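Local coordinates for protein ribonuclease J (Methanolobus psychrophilus R15, PDB 5HAB) that probably degrades RNA as a metal-dependent exoribonuclease of the metallo-beta-lactamase, beta-CASP family, at residues Met246-Lys249 against Asp250-Gly254; His74-Glu77 against Leu78-Met81. The protein carries 1 engineered substitution. One frame throughout, in Å; residues are numbered along the deposited sequence.

Contact 1 of 2, residues Met246-Lys249 against Asp250-Gly254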
ATOM      1  N   MET B 246      -5.594  21.184  19.025  1.00 39.48           N
ATOM      2  CA  MET B 246      -6.746  20.516  19.624  1.00 32.72           C
ATOM      3  C   MET B 246      -6.462  19.040  19.906  1.00 42.61           C
ATOM      4  O   MET B 246      -6.712  18.553  21.012  1.00 54.46           O
ATOM      5  CB  MET B 246      -7.966  20.639  18.703  1.00 39.34           C
ATOM      6  CG  MET B 246      -8.477  22.059  18.442  1.00 34.47           C
ATOM      7  SD  MET B 246      -9.578  22.720  19.703  1.00 98.85           S
ATOM      8  CE  MET B 246      -8.421  23.357  20.911  1.00 44.66           C
ATOM      9  N   MET B 247      -5.926  18.335  18.912  1.00 40.96           N
ATOM     10  CA  MET B 247      -5.628  16.911  19.078  1.00 41.80           C
ATOM     11  C   MET B 247      -4.603  16.661  20.183  1.00 46.01           C
ATOM     12  O   MET B 247      -4.735  15.714  20.964  1.00 50.46           O
ATOM     13  CB  MET B 247      -5.127  16.306  17.763  1.00 32.71           C
ATOM     14  CG  MET B 247      -6.175  16.273  16.665  1.00 44.76           C
ATOM     15  SD  MET B 247      -5.738  15.240  15.250  1.00 50.97           S
ATOM     16  CE  MET B 247      -4.154  15.915  14.762  1.00 28.74           C
ATOM     17  N   LEU B 248      -3.582  17.508  20.245  1.00 42.54           N
ATOM     18  CA  LEU B 248      -2.543  17.357  21.255  1.00 42.15           C
ATOM     19  C   LEU B 248      -3.119  17.644  22.646  1.00 42.32           C
ATOM     20  O   LEU B 248      -2.817  16.945  23.620  1.00 41.02           O
ATOM     21  CB  LEU B 248      -1.359  18.274  20.940  1.00 37.86           C
ATOM     22  CG  LEU B 248      -0.019  17.978  21.611  1.00 43.38           C
ATOM     23  CD1 LEU B 248       0.299  16.489  21.621  1.00 47.38           C
ATOM     24  CD2 LEU B 248       1.066  18.739  20.884  1.00 51.43           C
ATOM     25  N   LYS B 249      -3.973  18.661  22.724  1.00 36.30           N
ATOM     26  CA  LYS B 249      -4.684  18.958  23.961  1.00 51.32           C
ATOM     27  C   LYS B 249      -5.457  17.736  24.446  1.00 61.91           C
ATOM     28  O   LYS B 249      -5.330  17.325  25.601  1.00 38.44           O
ATOM     29  CB  LYS B 249      -5.645  20.129  23.758  1.00 33.46           C
ATOM     30  CG  LYS B 249      -6.393  20.544  25.013  1.00 47.70           C
ATOM     31  CD  LYS B 249      -7.231  21.789  24.765  1.00 46.90           C
ATOM     32  CE  LYS B 249      -7.752  22.383  26.069  1.00 72.11           C
ATOM     33  NZ  LYS B 249      -8.304  23.756  25.871  1.00104.77           N
ATOM     34  N   ASP B 250      -6.232  17.143  23.541  1.00 48.61           N
ATOM     35  CA  ASP B 250      -7.061  15.987  23.868  1.00 43.66           C
ATOM     36  C   ASP B 250      -6.212  14.802  24.323  1.00 48.70           C
ATOM     37  O   ASP B 250      -6.570  14.102  25.268  1.00 39.24           O
ATOM     38  CB  ASP B 250      -7.930  15.601  22.664  1.00 53.05           C
ATOM     39  CG  ASP B 250      -9.144  14.765  23.052  1.00 65.49           C
ATOM     40  OD1 ASP B 250      -9.159  14.197  24.167  1.00 67.06           O
ATOM     41  OD2 ASP B 250     -10.092  14.690  22.240  1.00 58.65           O
ATOM     42  N   VAL B 251      -5.087  14.577  23.652  1.00 43.76           N
ATOM     43  CA  VAL B 251      -4.219  13.459  24.006  1.00 42.08           C
ATOM     44  C   VAL B 251      -3.591  13.677  25.385  1.00 55.57           C
ATOM     45  O   VAL B 251      -3.393  12.726  26.146  1.00 37.09           O
ATOM     46  CB  VAL B 251      -3.130  13.238  22.934  1.00 45.42           C
ATOM     47  CG1 VAL B 251      -2.080  12.246  23.422  1.00 38.48           C
ATOM     48  CG2 VAL B 251      -3.758  12.756  21.635  1.00 31.60           C
ATOM     49  N   LEU B 252      -3.286  14.929  25.715  1.00 43.44           N
ATOM     50  CA  LEU B 252      -2.547  15.208  26.944  1.00 62.22           C
ATOM     51  C   LEU B 252      -3.458  15.307  28.169  1.00 62.59           C
ATOM     52  O   LEU B 252      -3.086  14.877  29.261  1.00 52.98           O
ATOM     53  CB  LEU B 252      -1.723  16.490  26.793  1.00 46.48           C
ATOM     54  CG  LEU B 252      -0.424  16.310  26.001  1.00 44.25           C
ATOM     55  CD1 LEU B 252       0.190  17.651  25.634  1.00 44.95           C
ATOM     56  CD2 LEU B 252       0.559  15.472  26.797  1.00 48.71           C
ATOM     57  N   LEU B 253      -4.653  15.859  27.985  1.00 49.64           N
ATOM     58  CA  LEU B 253      -5.578  16.056  29.097  1.00 65.62           C
ATOM     59  C   LEU B 253      -6.646  14.960  29.179  1.00 63.62           C
ATOM     60  O   LEU B 253      -7.046  14.559  30.272  1.00 63.49           O
ATOM     61  CB  LEU B 253      -6.256  17.423  28.981  1.00 60.66           C
ATOM     62  CG  LEU B 253      -5.343  18.650  29.013  1.00 66.71           C
ATOM     63  CD1 LEU B 253      -6.111  19.905  28.633  1.00 73.14           C
ATOM     64  CD2 LEU B 253      -4.706  18.806  30.378  1.00 64.37           C
ATOM     65  N   GLY B 254      -7.094  14.475  28.026  1.00 62.03           N
ATOM     66  CA  GLY B 254      -8.150  13.479  27.972  1.00 44.42           C
ATOM     67  C   GLY B 254      -7.711  12.067  28.312  1.00 59.99           C
ATOM     68  O   GLY B 254      -7.525  11.232  27.426  1.00 67.44           O
TER

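Contact 2 of 2, residues His74-Glu77 against Leu78-Met81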
ATOM      1  N   HIS B  74      33.866  18.617   3.385  1.00 63.71           N
ATOM      2  CA  HIS B  74      33.571  19.919   2.811  1.00 79.55           C
ATOM      3  C   HIS B  74      32.635  19.783   1.614  1.00 78.71           C
ATOM      4  O   HIS B  74      32.196  18.682   1.269  1.00 65.87           O
ATOM      5  CB  HIS B  74      34.841  20.679   2.430  1.00 81.81           C
ATOM      6  CG  HIS B  74      34.681  22.167   2.529  1.00 85.18           C
ATOM      7  ND1 HIS B  74      34.496  22.976   1.428  1.00 65.46           N
ATOM      8  CD2 HIS B  74      34.619  22.983   3.609  1.00 75.22           C
ATOM      9  CE1 HIS B  74      34.356  24.229   1.825  1.00 69.54           C
ATOM     10  NE2 HIS B  74      34.426  24.261   3.143  1.00 74.40           N
ATOM     11  N   SER B  75      32.326  20.925   1.011  1.00 65.85           N
ATOM     12  CA  SER B  75      31.255  21.066   0.035  1.00 59.64           C
ATOM     13  C   SER B  75      31.218  20.034  -1.090  1.00 57.72           C
ATOM     14  O   SER B  75      30.155  19.504  -1.385  1.00 60.03           O
ATOM     15  CB  SER B  75      31.338  22.459  -0.590  1.00 43.45           C
ATOM     16  OG  SER B  75      31.349  23.456   0.414  1.00 73.62           O
ATOM     17  N   LEU B  76      32.355  19.724  -1.701  1.00 44.21           N
ATOM     18  CA  LEU B  76      32.323  18.910  -2.916  1.00 49.07           C
ATOM     19  C   LEU B  76      31.962  17.458  -2.637  1.00 48.19           C
ATOM     20  O   LEU B  76      31.297  16.815  -3.450  1.00 56.94           O
ATOM     21  CB  LEU B  76      33.659  18.983  -3.660  1.00 45.92           C
ATOM     22  CG  LEU B  76      33.725  20.003  -4.806  1.00 76.31           C
ATOM     23  CD1 LEU B  76      33.150  21.363  -4.410  1.00 64.69           C
ATOM     24  CD2 LEU B  76      35.152  20.151  -5.322  1.00 75.50           C
ATOM     25  N   GLU B  77      32.370  16.951  -1.481  1.00 46.02           N
ATOM     26  CA  GLU B  77      32.079  15.570  -1.130  1.00 53.29           C
ATOM     27  C   GLU B  77      30.592  15.455  -0.815  1.00 50.59           C
ATOM     28  O   GLU B  77      29.926  14.490  -1.202  1.00 40.90           O
ATOM     29  CB  GLU B  77      32.934  15.130   0.059  1.00 61.72           C
ATOM     30  CG  GLU B  77      32.586  13.772   0.632  1.00 79.68           C
ATOM     31  CD  GLU B  77      33.523  13.366   1.756  1.00108.71           C
ATOM     32  OE1 GLU B  77      33.374  12.243   2.284  1.00104.34           O
ATOM     33  OE2 GLU B  77      34.406  14.175   2.119  1.00 95.97           O
ATOM     34  N   LEU B  78      30.072  16.475  -0.143  1.00 38.50           N
ATOM     35  CA  LEU B  78      28.654  16.556   0.146  1.00 43.53           C
ATOM     36  C   LEU B  78      27.849  16.666  -1.145  1.00 61.70           C
ATOM     37  O   LEU B  78      26.768  16.109  -1.248  1.00 45.10           O
ATOM     38  CB  LEU B  78      28.362  17.744   1.057  1.00 35.09           C
ATOM     39  CG  LEU B  78      28.760  17.604   2.525  1.00 56.56           C
ATOM     40  CD1 LEU B  78      28.642  18.945   3.218  1.00 51.03           C
ATOM     41  CD2 LEU B  78      27.888  16.571   3.219  1.00 41.43           C
ATOM     42  N   ILE B  79      28.387  17.367  -2.139  1.00 41.25           N
ATOM     43  CA  ILE B  79      27.705  17.491  -3.420  1.00 42.26           C
ATOM     44  C   ILE B  79      27.686  16.141  -4.129  1.00 44.00           C
ATOM     45  O   ILE B  79      26.666  15.752  -4.700  1.00 52.01           O
ATOM     46  CB  ILE B  79      28.353  18.566  -4.303  1.00 34.31           C
ATOM     47  CG1 ILE B  79      28.096  19.954  -3.722  1.00 36.74           C
ATOM     48  CG2 ILE B  79      27.797  18.502  -5.710  1.00 36.59           C
ATOM     49  CD1 ILE B  79      28.740  21.066  -4.511  1.00 37.56           C
ATOM     50  N   GLU B  80      28.807  15.425  -4.081  1.00 41.23           N
ATOM     51  CA  GLU B  80      28.883  14.088  -4.674  1.00 52.38           C
ATOM     52  C   GLU B  80      27.901  13.127  -4.000  1.00 49.26           C
ATOM     53  O   GLU B  80      27.351  12.244  -4.653  1.00 48.30           O
ATOM     54  CB  GLU B  80      30.307  13.529  -4.595  1.00 42.69           C
ATOM     55  CG  GLU B  80      31.329  14.294  -5.434  1.00 69.03           C
ATOM     56  CD  GLU B  80      32.752  13.786  -5.240  1.00 91.39           C
ATOM     57  OE1 GLU B  80      32.921  12.647  -4.758  1.00 80.06           O
ATOM     58  OE2 GLU B  80      33.704  14.528  -5.571  1.00 85.36           O
ATOM     59  N   MET B  81      27.685  13.297  -2.698  1.00 35.68           N
ATOM     60  CA  MET B  81      26.613  12.571  -2.021  1.00 57.31           C
ATOM     61  C   MET B  81      25.267  13.223  -2.345  1.00 55.19           C
ATOM     62  O   MET B  81      24.300  12.539  -2.668  1.00 52.68           O
ATOM     63  CB  MET B  81      26.821  12.556  -0.505  1.00 42.66           C
ATOM     64  CG  MET B  81      28.202  12.124  -0.052  1.00 72.91           C
ATOM     65  SD  MET B  81      28.252  11.797   1.720  1.00 81.97           S
ATOM     66  CE  MET B  81      27.230  13.122   2.347  1.00 61.57           C
TER

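Contact 1 of 2, residues Met246-Lys249 against Asp250-Gly254
Four successive backbone bonds join Met246-Lys249 to Asp250-Gly254, each running from an amide to the carbonyl four residues earlier. Asp250 N reaches Met246 O at 2.9 Å, and Val251 N, Leu252 N and Leu253 N take the carbonyls of Met247, Leu248 and Lys249 in turn. Lys249 O is gripped twice, since Leu252 N adds a weak bond to it at 3.2 Å.

Apolar packing follows the same spacing. Leu248 and Leu252 run alongside each other in the same direction, with Leu248 CG 4.0 Å from Leu252 CD1, on the face that meets helix 271-283 and Ile372 of strand 370-374. The extended Lys249 chain crosses Leu253 at an angle; its CG sits 3.7 Å from Leu253 CD1, and CE also touches that methyl.

With CG1 anti to the backbone N (chi1 170°), Val251 CG2 comes to lie beside that N, 3.2 Å from Met247 O. The carboxylate of Asp250 looks across the subunit boundary: OD1 makes a salt bridge with Lys237 of the second subunit. Gly254 leaves helical geometry, although its N still bonds Asp250 O. The arrangement is the C-terminal end of an alpha-helix packed between the parallel sheet of the beta-CASP domain and the second subunit.

Contact 2 of 2, residues His74-Glu77 against Leu78-Met81
Ile79 N, Glu80 N and Met81 N bond the carbonyl oxygens of Ser75, Leu76 and Glu77, the three firm links between His74-Glu77 and Leu78-Met81. Ile79 N lies 2.9 Å from Ser75 O, and the other two are as short. The first turn is slacker: Leu78 N approaches His74 O at 3.4 Å, a straight but weak bond, and Glu77 N adds another weak one to the same oxygen. Ser75 OG, buried against helix 113-116, bonds Lys115 O and Arg119 NH1.

Further out, side chains lean back over the preceding turn. With CG1 placed beside its own backbone N (chi1 -69°), Ile79 brings that carbon to 3.1 Å from Ser75 O. Glu80 CG lies 3.2 Å from Leu76 O, and Met81 CG similarly meets Glu77 O at 3.1 Å. Contact between side chains is sparse, with Leu76 CD1 4.4 Å from Ile79 CD1. Leu78 and Ser75 face helix 113-116, through Lys115 and Leu116 respectively, while Ile84 covers Leu78 and Ile79. His74 occupies the N-cap position, and the whole is a short, two-turn alpha-helix held against the metallo-beta-lactamase part of the fold by one side.

Followed from the N terminus, the chain completes contact 2 well before it begins contact 1, so the two stand in series and neither nest nor cross. Each joins consecutive residues of one helix and closes a helical turn, with no long loop between its halves. Contact 2 belongs to the metallo-beta-lactamase part, on helix 75-81, which lies between strands 49-53 and 96-102 in the chain and rests beside helix 113-116. Contact 1 ends helix 241-253 of the beta-CASP domain, whose parallel sheet contains the next strand, 262-266. Their centres are 44 Å apart, on opposite sides of the chain's centre. The same i to i+4 bonding thus serves two settings: one within a single subunit, the other also meeting the second subunit.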